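Local coordinates for enterobactin synthetase component F-related protein (Vibrio cholerae serotype O1, PDB 4OXI) that probably activates glycine with ATP as glycyl-adenylate, in a lipopolysaccharide-modification pathway that makes the bacterium resistant to antimicrobial peptides, at residues A[220-223]-A[229-232]; A[362-367]-A[475-480]; A[414-419]-A[465-470]. One frame throughout, in Å; residues are numbered along the deposited sequence.

Contact 1: residues A[220-223]-A[229-232]; sequences MQTS and PKRI
Thr222 and Lys230 face each other as a hydrogen-bonded antiparallel pair, and their side chains run side by side on the same face of a two-stranded ribbon. This is the tight part. Thr222 CG2 lies 3.7 Å from Lys230 CB and 4.1 Å from Ile232 CD1, so one methyl spans two residues of the partner strand. The first torsion of Thr222 (chi1 -172°) turns OG1 anti to the backbone N and leaves CG2 for this packing. Beyond CB the Lys230 chain leaves it. Backbone bonds hold the register on both sides of Gln221: Thr222 N to Lys230 O is 2.9 Å, and Met220 N to Ile232 O is 2.8 Å.

The Gln221-Arg231 face is more open to solvent at Gln221, and its polar link is weak. The two side chains lie alongside each other, amide and guanidinium planes 66° apart, and Arg231 NH1 reaches Gln221 OE1 at 2.9 Å through a bent bond (124°). Both polar ends look beyond the ribbon to helix 133-142, Gln221 OE1 to Thr139 and Arg231 NH2 to Glu138. What results is a beta hairpin whose turn, with the strand ends beside it, carries the glycine-, serine- and threonine-rich phosphate-binding loop (A3 motif) of adenylate-forming enzymes.

Contact 2: residues A[362-367]-A[475-480]; sequences PTECTI and GQRVEL. With GAP (glycyl-adenosine-5'-phosphate), chain B.
Arg477 meets Glu364 end-on, NH1 to OE1 at 2.9 Å and NH2 to OE2 at 2.8 Å, a two-pronged salt bridge that uses the syn lone pair of each carboxylate oxygen. The two flat groups are nearly coplanar (21° apart), and the NH1 bond is almost straight at 168°. NH1 is shared: it also gives a bond of 2.6 Å to O1A of the glycyl-adenylate. That phosphate oxygen is gripped by two further donors, Thr363 N and Thr363 OG1, each 3.0 Å from O1A. A little farther along the same loop, the ligand's amino N donates to Ile367 O at 2.7 Å, so one loop holds both the phosphate and the glycyl end.

Pro362, Thr363 and Glu364 close the A5 motif (NxYGPTE) of adenylation domains, and 475-480 belongs to the A8 hairpin, so the arginine reaches from one core motif to the other alongside the phosphate of the bound adenylate.

Behind these groups, Arg477 gets its length from an extended chain starting with CG anti to the backbone N (chi1 177°), which lays its CB and CD beside O2A. Glu364 bends back at its second torsion, and OE2 has a second partner in Tyr428 OH. Ile232 packs against both Thr363 and Glu364, while Gln470 touches Arg477 from the neighbouring strand 470-473.

Contact 3: residues A[414-419]-A[465-470]; sequences RGELLL and GRRDHQ. With GAP (glycyl-adenosine-5'-phosphate), chain B.
Glu416 and Arg467 make the one direct link between these segments, an ionic one at the protein surface. Arg467 NE donates to Glu416 OE1 at 3.1 Å, and NH2 reaches OE2 at 2.8 Å in a weak bond. The groups are strongly tilted, with carboxylate and guanidinium planes 67° apart; OE1 lies near the guanidinium plane, yet the arginine comes to it from above the carboxylate plane. Glu416 stretches out fully for this, its CG opposite the backbone N (chi1 170°), and OE2 is steadied by Gly451 N as well.

A second ionic pair continues the network within 465-470. Arg466 takes Asp468 side-on, NE to OD1 and NH2 to OD2, both at 2.7 Å. Asp468 OD1 also accepts Gln470 N at 3.0 Å, an Asx turn, and its two donors arrive from opposite faces of the carboxylate.

Contacts with the ligand are lighter: Arg466 NH1 lies 3.4 Å from O3' of the ribose, and Gln470 NE2 lies 3.8 Å from C4'. Arg466 NH1 is salt-bridged to Asp452, which itself bonds the ligand.

In A-domains the segment 465-470 opens the A8 region, and Asp468 probably sits at the interdomain hinge. Strand 416-419 runs between 394-397 and 445-457, strand 460-466 also pairs with 445-457, the chain leaves the sheet after Arg466, and the Glu416-Arg467 bridge passes beside Arg449.

How the contacts relate
Going along the chain, contact 1 closes first, with just five residues in its hairpin loop, and is finished before the others open. Contact 2 then opens after strand 356-360 and closes 107 residues later, tying that loop to the A8 hairpin of strands 470-473 and 476-479. Nested inside, contact 3 ties strand 416-419 to the loop just past strand 460-466, which leads into the same hairpin, and encloses 45 residues. Contact 1 touches contact 2 where Ser223 OG probably bonds Glu479 N; contacts 2 and 3 meet at Leu480 N and His469 O and where Pro362 packs on Leu419. The adenylate touches both contacts 2 and 3.

Contact 1: residues A[220-223]-A[229-232]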
loop_
_atom_site.group_PDB
_atom_site.type_symbol
_atom_site.label_atom_id
_atom_site.label_comp_id
_atom_site.label_asym_id
_atom_site.label_seq_id
_atom_site.Cartn_x
_atom_site.Cartn_y
_atom_site.Cartn_z
ATOM N N MET A 220 -1.619 -8.449 -0.871
ATOM C CA MET A 220 -0.790 -7.701 0.061
ATOM C C MET A 220 -0.637 -8.501 1.331
ATOM O O MET A 220 -1.358 -9.476 1.560
ATOM C CB MET A 220 -1.435 -6.356 0.414
ATOM C CG MET A 220 -1.460 -5.355 -0.728
ATOM S SD MET A 220 0.101 -5.252 -1.640
ATOM C CE MET A 220 -0.158 -3.660 -2.444
ATOM N N GLN A 221 0.308 -8.091 2.166
ATOM C CA GLN A 221 0.352 -8.629 3.506
ATOM C C GLN A 221 0.525 -7.547 4.557
ATOM O O GLN A 221 1.065 -6.471 4.303
ATOM C CB GLN A 221 1.383 -9.749 3.661
ATOM C CG GLN A 221 2.785 -9.430 3.243
ATOM C CD GLN A 221 3.729 -10.623 3.450
ATOM O OE1 GLN A 221 3.460 -11.767 3.006
ATOM N NE2 GLN A 221 4.832 -10.364 4.144
ATOM N N THR A 222 0.005 -7.835 5.737
ATOM C CA THR A 222 0.046 -6.881 6.802
ATOM C C THR A 222 0.381 -7.611 8.092
ATOM O O THR A 222 0.340 -8.837 8.152
ATOM C CB THR A 222 -1.289 -6.115 6.919
ATOM O OG1 THR A 222 -1.144 -5.051 7.874
ATOM C CG2 THR A 222 -2.408 -7.037 7.361
ATOM N N SER A 223 0.726 -6.830 9.106
ATOM C CA SER A 223 1.120 -7.328 10.412
ATOM C C SER A 223 0.024 -8.148 11.092
ATOM O O SER A 223 -1.136 -7.720 11.164
ATOM C CB SER A 223 1.495 -6.128 11.281
ATOM O OG SER A 223 1.556 -6.470 12.646
ATOM N N PRO A 229 1.809 -13.177 9.277
ATOM C CA PRO A 229 1.195 -12.098 8.498
ATOM C C PRO A 229 -0.233 -12.440 8.078
ATOM O O PRO A 229 -0.541 -13.603 7.787
ATOM C CB PRO A 229 2.092 -12.010 7.257
ATOM C CG PRO A 229 3.399 -12.620 7.680
ATOM C CD PRO A 229 3.018 -13.714 8.634
ATOM N N LYS A 230 -1.096 -11.430 8.074
ATOM C CA LYS A 230 -2.405 -11.562 7.472
ATOM C C LYS A 230 -2.206 -11.240 6.010
ATOM O O LYS A 230 -1.411 -10.355 5.664
ATOM C CB LYS A 230 -3.377 -10.558 8.075
ATOM C CG LYS A 230 -3.726 -10.821 9.534
ATOM C CD LYS A 230 -4.599 -9.695 10.084
ATOM C CE LYS A 230 -5.011 -9.974 11.520
ATOM N NZ LYS A 230 -5.907 -8.886 12.019
ATOM N N ARG A 231 -2.903 -11.957 5.144
ATOM C CA ARG A 231 -2.843 -11.647 3.730
ATOM C C ARG A 231 -4.174 -11.211 3.151
ATOM O O ARG A 231 -5.239 -11.733 3.507
ATOM C CB ARG A 231 -2.225 -12.794 2.954
ATOM C CG ARG A 231 -0.730 -12.552 2.790
ATOM C CD ARG A 231 0.009 -13.803 2.526
ATOM N NE ARG A 231 0.094 -14.614 3.725
ATOM C CZ ARG A 231 1.216 -14.801 4.411
ATOM N NH1 ARG A 231 2.346 -14.215 4.012
ATOM N NH2 ARG A 231 1.196 -15.572 5.494
ATOM N N ILE A 232 -4.098 -10.229 2.265
ATOM C CA ILE A 232 -5.282 -9.575 1.753
ATOM C C ILE A 232 -5.229 -9.627 0.238
ATOM O O ILE A 232 -4.371 -8.989 -0.389
ATOM C CB ILE A 232 -5.302 -8.122 2.215
ATOM C CG1 ILE A 232 -5.431 -8.064 3.740
ATOM C CG2 ILE A 232 -6.425 -7.358 1.555
ATOM C CD1 ILE A 232 -5.124 -6.692 4.308
#

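Contact 2: residues A[362-367]-A[475-480]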
loop_
_atom_site.group_PDB
_atom_site.type_symbol
_atom_site.label_atom_id
_atom_site.label_comp_id
_atom_site.label_asym_id
_atom_site.label_seq_id
_atom_site.Cartn_x
_atom_site.Cartn_y
_atom_site.Cartn_z
ATOM N N PRO A 362 -8.553 1.321 4.772
ATOM C CA PRO A 362 -7.610 0.245 5.073
ATOM C C PRO A 362 -7.358 -0.598 3.828
ATOM O O PRO A 362 -8.153 -0.563 2.875
ATOM C CB PRO A 362 -8.363 -0.576 6.119
ATOM C CG PRO A 362 -9.800 -0.459 5.686
ATOM C CD PRO A 362 -9.943 0.939 5.089
ATOM N N THR A 363 -6.264 -1.349 3.841
ATOM C CA THR A 363 -5.921 -2.219 2.732
ATOM C C THR A 363 -7.061 -3.188 2.461
ATOM O O THR A 363 -7.315 -3.555 1.306
ATOM C CB THR A 363 -4.619 -2.975 3.045
ATOM O OG1 THR A 363 -3.573 -2.013 3.277
ATOM C CG2 THR A 363 -4.215 -3.913 1.892
ATOM N N GLU A 364 -7.761 -3.579 3.525
ATOM C CA GLU A 364 -8.882 -4.525 3.430
ATOM C C GLU A 364 -10.035 -4.009 2.554
ATOM O O GLU A 364 -10.880 -4.786 2.097
ATOM C CB GLU A 364 -9.404 -4.866 4.831
ATOM C CG GLU A 364 -8.499 -5.820 5.636
ATOM C CD GLU A 364 -7.383 -5.105 6.424
ATOM O OE1 GLU A 364 -7.091 -3.921 6.129
ATOM O OE2 GLU A 364 -6.806 -5.724 7.360
ATOM N N CYS A 365 -10.080 -2.698 2.328
ATOM C CA CYS A 365 -11.138 -2.129 1.508
ATOM C C CYS A 365 -10.577 -1.380 0.294
ATOM O O CYS A 365 -11.149 -0.373 -0.128
ATOM C CB CYS A 365 -12.053 -1.209 2.330
ATOM S SG CYS A 365 -13.753 -1.060 1.638
ATOM N N THR A 366 -9.469 -1.881 -0.251
ATOM C CA THR A 366 -8.885 -1.384 -1.503
ATOM C C THR A 366 -8.508 0.098 -1.454
ATOM O O THR A 366 -9.213 0.952 -2.002
ATOM C CB THR A 366 -9.805 -1.684 -2.713
ATOM O OG1 THR A 366 -10.167 -3.067 -2.679
ATOM C CG2 THR A 366 -9.087 -1.410 -4.039
ATOM N N ILE A 367 -7.381 0.375 -0.798
ATOM C CA ILE A 367 -6.703 1.683 -0.816
ATOM C C ILE A 367 -7.372 2.792 0.015
ATOM O O ILE A 367 -6.945 3.072 1.140
ATOM C CB ILE A 367 -6.431 2.157 -2.245
ATOM C CG1 ILE A 367 -5.863 1.006 -3.090
ATOM C CG2 ILE A 367 -5.491 3.357 -2.232
ATOM C CD1 ILE A 367 -5.667 1.376 -4.574
ATOM N N GLY A 475 5.134 5.700 9.079
ATOM C CA GLY A 475 4.223 5.548 7.952
ATOM C C GLY A 475 3.814 4.131 7.566
ATOM O O GLY A 475 3.049 3.956 6.615
ATOM N N GLN A 476 4.309 3.127 8.292
ATOM C CA GLN A 476 3.996 1.732 7.986
ATOM C C GLN A 476 3.092 1.086 9.044
ATOM O O GLN A 476 3.349 1.188 10.250
ATOM C CB GLN A 476 5.278 0.925 7.880
ATOM C CG GLN A 476 6.280 1.459 6.883
ATOM C CD GLN A 476 7.477 0.530 6.771
ATOM O OE1 GLN A 476 7.317 -0.693 6.701
ATOM N NE2 GLN A 476 8.682 1.096 6.782
ATOM N N ARG A 477 2.038 0.421 8.587
ATOM C CA ARG A 477 1.097 -0.270 9.467
ATOM C C ARG A 477 1.749 -1.414 10.257
ATOM O O ARG A 477 2.460 -2.236 9.691
ATOM C CB ARG A 477 -0.027 -0.841 8.610
ATOM C CG ARG A 477 -1.071 -1.656 9.351
ATOM C CD ARG A 477 -2.214 -2.020 8.407
ATOM N NE ARG A 477 -3.038 -3.117 8.910
ATOM C CZ ARG A 477 -4.214 -3.470 8.390
ATOM N NH1 ARG A 477 -4.720 -2.799 7.354
ATOM N NH2 ARG A 477 -4.890 -4.485 8.915
ATOM N N VAL A 478 1.499 -1.477 11.559
ATOM C CA VAL A 478 1.982 -2.604 12.352
ATOM C C VAL A 478 1.122 -2.807 13.595
ATOM O O VAL A 478 0.557 -1.851 14.122
ATOM C CB VAL A 478 3.470 -2.418 12.747
ATOM C CG1 VAL A 478 3.619 -1.255 13.695
ATOM C CG2 VAL A 478 4.047 -3.713 13.350
ATOM N N GLU A 479 1.001 -4.052 14.048
ATOM C CA GLU A 479 0.374 -4.341 15.340
ATOM C C GLU A 479 1.438 -4.285 16.443
ATOM O O GLU A 479 2.427 -5.019 16.393
ATOM C CB GLU A 479 -0.254 -5.743 15.323
ATOM C CG GLU A 479 -1.251 -6.008 14.182
ATOM C CD GLU A 479 -2.604 -5.353 14.416
ATOM O OE1 GLU A 479 -2.825 -4.820 15.527
ATOM O OE2 GLU A 479 -3.449 -5.375 13.489
ATOM N N LEU A 480 1.245 -3.427 17.436
ATOM C CA LEU A 480 2.179 -3.359 18.557
ATOM C C LEU A 480 2.320 -4.731 19.210
ATOM O O LEU A 480 3.385 -5.065 19.719
ATOM C CB LEU A 480 1.741 -2.311 19.581
ATOM C CG LEU A 480 1.968 -0.866 19.125
ATOM C CD1 LEU A 480 1.590 0.118 20.213
ATOM C CD2 LEU A 480 3.390 -0.645 18.675
HETATM N N GAP B . -4.754 1.977 2.223
HETATM C CA GAP B . -4.140 3.175 2.868
HETATM C C GAP B . -3.586 2.729 4.207
HETATM O O GAP B . -2.991 3.480 4.958
HETATM P PA GAP B . -3.284 0.574 5.888
HETATM O O1A GAP B . -4.098 -0.696 5.886
HETATM O O2A GAP B . -1.766 0.522 5.902
HETATM O O3A GAP B . -3.802 1.343 4.580
HETATM C "C5'" GAP B . -5.213 1.503 7.402
HETATM O "O5'" GAP B . -3.812 1.443 7.134
HETATM C "C4'" GAP B . -5.436 2.324 8.655
HETATM O "O4'" GAP B . -4.738 3.566 8.540
HETATM C "C3'" GAP B . -6.877 2.744 8.845
HETATM O "O3'" GAP B . -7.636 1.712 9.475
HETATM C "C2'" GAP B . -6.732 3.992 9.699
HETATM O "O2'" GAP B . -6.443 3.639 11.043
HETATM C "C1'" GAP B . -5.442 4.604 9.221
HETATM N N9 GAP B . -5.742 5.685 8.255
HETATM C C8 GAP B . -5.733 5.564 6.914
HETATM N N7 GAP B . -6.033 6.743 6.315
HETATM C C5 GAP B . -6.254 7.644 7.297
HETATM C C6 GAP B . -6.630 9.072 7.357
HETATM N N6 GAP B . -6.809 9.794 6.218
HETATM N N1 GAP B . -6.766 9.627 8.585
HETATM C C2 GAP B . -6.578 8.920 9.723
HETATM N N3 GAP B . -6.235 7.618 9.734
HETATM C C4 GAP B . -6.058 6.941 8.573
#

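Contact 3: residues A[414-419]-A[465-470]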
loop_
_atom_site.group_PDB
_atom_site.type_symbol
_atom_site.label_atom_id
_atom_site.label_comp_id
_atom_site.label_asym_id
_atom_site.label_seq_id
_atom_site.Cartn_x
_atom_site.Cartn_y
_atom_site.Cartn_z
ATOM N N ARG A 414 -21.260 8.643 17.156
ATOM C CA ARG A 414 -19.887 8.275 17.465
ATOM C C ARG A 414 -19.778 6.760 17.596
ATOM O O ARG A 414 -20.697 6.111 18.095
ATOM C CB ARG A 414 -19.471 8.953 18.778
ATOM C CG ARG A 414 -17.991 8.865 19.126
ATOM C CD ARG A 414 -17.700 9.458 20.515
ATOM N NE ARG A 414 -16.262 9.547 20.770
ATOM C CZ ARG A 414 -15.510 8.533 21.195
ATOM N NH1 ARG A 414 -16.060 7.343 21.423
ATOM N NH2 ARG A 414 -14.204 8.703 21.388
ATOM N N GLY A 415 -18.663 6.197 17.135
ATOM C CA GLY A 415 -18.424 4.769 17.266
ATOM C C GLY A 415 -17.449 4.217 16.237
ATOM O O GLY A 415 -16.708 4.967 15.587
ATOM N N GLU A 416 -17.438 2.897 16.092
ATOM C CA GLU A 416 -16.525 2.251 15.171
ATOM C C GLU A 416 -17.073 2.278 13.751
ATOM O O GLU A 416 -18.245 1.988 13.528
ATOM C CB GLU A 416 -16.251 0.810 15.601
ATOM C CG GLU A 416 -15.500 0.016 14.546
ATOM C CD GLU A 416 -15.042 -1.331 15.037
ATOM O OE1 GLU A 416 -15.417 -1.713 16.165
ATOM O OE2 GLU A 416 -14.293 -2.007 14.295
ATOM N N LEU A 417 -16.216 2.621 12.798
ATOM C CA LEU A 417 -16.592 2.686 11.389
ATOM C C LEU A 417 -16.636 1.296 10.772
ATOM O O LEU A 417 -15.706 0.506 10.953
ATOM C CB LEU A 417 -15.585 3.551 10.627
ATOM C CG LEU A 417 -15.913 3.916 9.184
ATOM C CD1 LEU A 417 -17.208 4.679 9.148
ATOM C CD2 LEU A 417 -14.789 4.756 8.568
ATOM N N LEU A 418 -17.714 1.003 10.041
ATOM C CA LEU A 418 -17.858 -0.269 9.354
ATOM C C LEU A 418 -17.848 -0.004 7.857
ATOM O O LEU A 418 -18.409 0.988 7.395
ATOM C CB LEU A 418 -19.176 -0.945 9.729
ATOM C CG LEU A 418 -19.435 -1.252 11.201
ATOM C CD1 LEU A 418 -20.764 -1.966 11.364
ATOM C CD2 LEU A 418 -18.320 -2.097 11.758
ATOM N N LEU A 419 -17.209 -0.892 7.097
ATOM C CA LEU A 419 -17.074 -0.690 5.661
ATOM C C LEU A 419 -17.777 -1.810 4.903
ATOM O O LEU A 419 -17.825 -2.958 5.363
ATOM C CB LEU A 419 -15.589 -0.645 5.274
ATOM C CG LEU A 419 -14.741 0.308 6.117
ATOM C CD1 LEU A 419 -13.279 0.143 5.776
ATOM C CD2 LEU A 419 -15.172 1.751 5.895
ATOM N N GLY A 465 -9.389 7.875 16.438
ATOM C CA GLY A 465 -8.417 6.930 16.956
ATOM C C GLY A 465 -8.876 5.510 16.709
ATOM O O GLY A 465 -9.706 5.262 15.829
ATOM N N ARG A 466 -8.348 4.579 17.494
ATOM C CA ARG A 466 -8.609 3.162 17.293
ATOM C C ARG A 466 -8.918 2.484 18.618
ATOM O O ARG A 466 -8.546 2.979 19.675
ATOM C CB ARG A 466 -7.400 2.485 16.628
ATOM C CG ARG A 466 -7.212 2.854 15.159
ATOM C CD ARG A 466 -6.226 1.920 14.437
ATOM N NE ARG A 466 -6.617 0.512 14.504
ATOM C CZ ARG A 466 -7.445 -0.093 13.657
ATOM N NH1 ARG A 466 -8.009 0.594 12.667
ATOM N NH2 ARG A 466 -7.722 -1.393 13.808
ATOM N N ARG A 467 -9.603 1.348 18.555
ATOM C CA ARG A 467 -9.883 0.574 19.757
ATOM C C ARG A 467 -8.792 -0.463 20.044
ATOM O O ARG A 467 -8.847 -1.154 21.061
ATOM C CB ARG A 467 -11.230 -0.128 19.628
ATOM C CG ARG A 467 -11.398 -0.875 18.315
ATOM C CD ARG A 467 -12.203 -2.157 18.522
ATOM N NE ARG A 467 -12.702 -2.708 17.263
ATOM C CZ ARG A 467 -11.974 -3.449 16.431
ATOM N NH1 ARG A 467 -10.702 -3.726 16.715
ATOM N NH2 ARG A 467 -12.515 -3.909 15.314
ATOM N N ASP A 468 -7.810 -0.582 19.149
ATOM C CA ASP A 468 -6.744 -1.571 19.323
ATOM C C ASP A 468 -5.349 -0.951 19.342
ATOM O O ASP A 468 -5.189 0.263 19.535
ATOM C CB ASP A 468 -6.838 -2.696 18.270
ATOM C CG ASP A 468 -6.621 -2.209 16.835
ATOM O OD1 ASP A 468 -6.056 -1.113 16.634
ATOM O OD2 ASP A 468 -7.004 -2.942 15.889
ATOM N N HIS A 469 -4.337 -1.778 19.119
ATOM C CA HIS A 469 -2.969 -1.276 19.139
ATOM C C HIS A 469 -2.278 -1.342 17.771
ATOM O O HIS A 469 -1.052 -1.499 17.674
ATOM C CB HIS A 469 -2.153 -1.981 20.225
ATOM C CG HIS A 469 -2.502 -1.548 21.618
ATOM N ND1 HIS A 469 -2.405 -0.239 22.039
ATOM C CD2 HIS A 469 -2.934 -2.257 22.689
ATOM C CE1 HIS A 469 -2.770 -0.158 23.308
ATOM N NE2 HIS A 469 -3.096 -1.367 23.724
ATOM N N GLN A 470 -3.066 -1.212 16.712
ATOM C CA GLN A 470 -2.504 -1.049 15.379
ATOM C C GLN A 470 -2.099 0.412 15.255
ATOM O O GLN A 470 -2.880 1.312 15.590
ATOM C CB GLN A 470 -3.541 -1.401 14.305
ATOM C CG GLN A 470 -3.009 -1.308 12.873
ATOM C CD GLN A 470 -4.115 -1.390 11.822
ATOM O OE1 GLN A 470 -4.841 -2.387 11.734
ATOM N NE2 GLN A 470 -4.244 -0.338 11.022
HETATM N N GAP B . -4.754 1.977 2.223
HETATM C CA GAP B . -4.140 3.175 2.868
HETATM C C GAP B . -3.586 2.729 4.207
HETATM O O GAP B . -2.991 3.480 4.958
HETATM P PA GAP B . -3.284 0.574 5.888
HETATM O O1A GAP B . -4.098 -0.696 5.886
HETATM O O2A GAP B . -1.766 0.522 5.902
HETATM O O3A GAP B . -3.802 1.343 4.580
HETATM C "C5'" GAP B . -5.213 1.503 7.402
HETATM O "O5'" GAP B . -3.812 1.443 7.134
HETATM C "C4'" GAP B . -5.436 2.324 8.655
HETATM O "O4'" GAP B . -4.738 3.566 8.540
HETATM C "C3'" GAP B . -6.877 2.744 8.845
HETATM O "O3'" GAP B . -7.636 1.712 9.475
HETATM C "C2'" GAP B . -6.732 3.992 9.699
HETATM O "O2'" GAP B . -6.443 3.639 11.043
HETATM C "C1'" GAP B . -5.442 4.604 9.221
HETATM N N9 GAP B . -5.742 5.685 8.255
HETATM C C8 GAP B . -5.733 5.564 6.914
HETATM N N7 GAP B . -6.033 6.743 6.315
HETATM C C5 GAP B . -6.254 7.644 7.297
HETATM C C6 GAP B . -6.630 9.072 7.357
HETATM N N6 GAP B . -6.809 9.794 6.218
HETATM N N1 GAP B . -6.766 9.627 8.585
HETATM C C2 GAP B . -6.578 8.920 9.723
HETATM N N3 GAP B . -6.235 7.618 9.734
HETATM C C4 GAP B . -6.058 6.941 8.573
#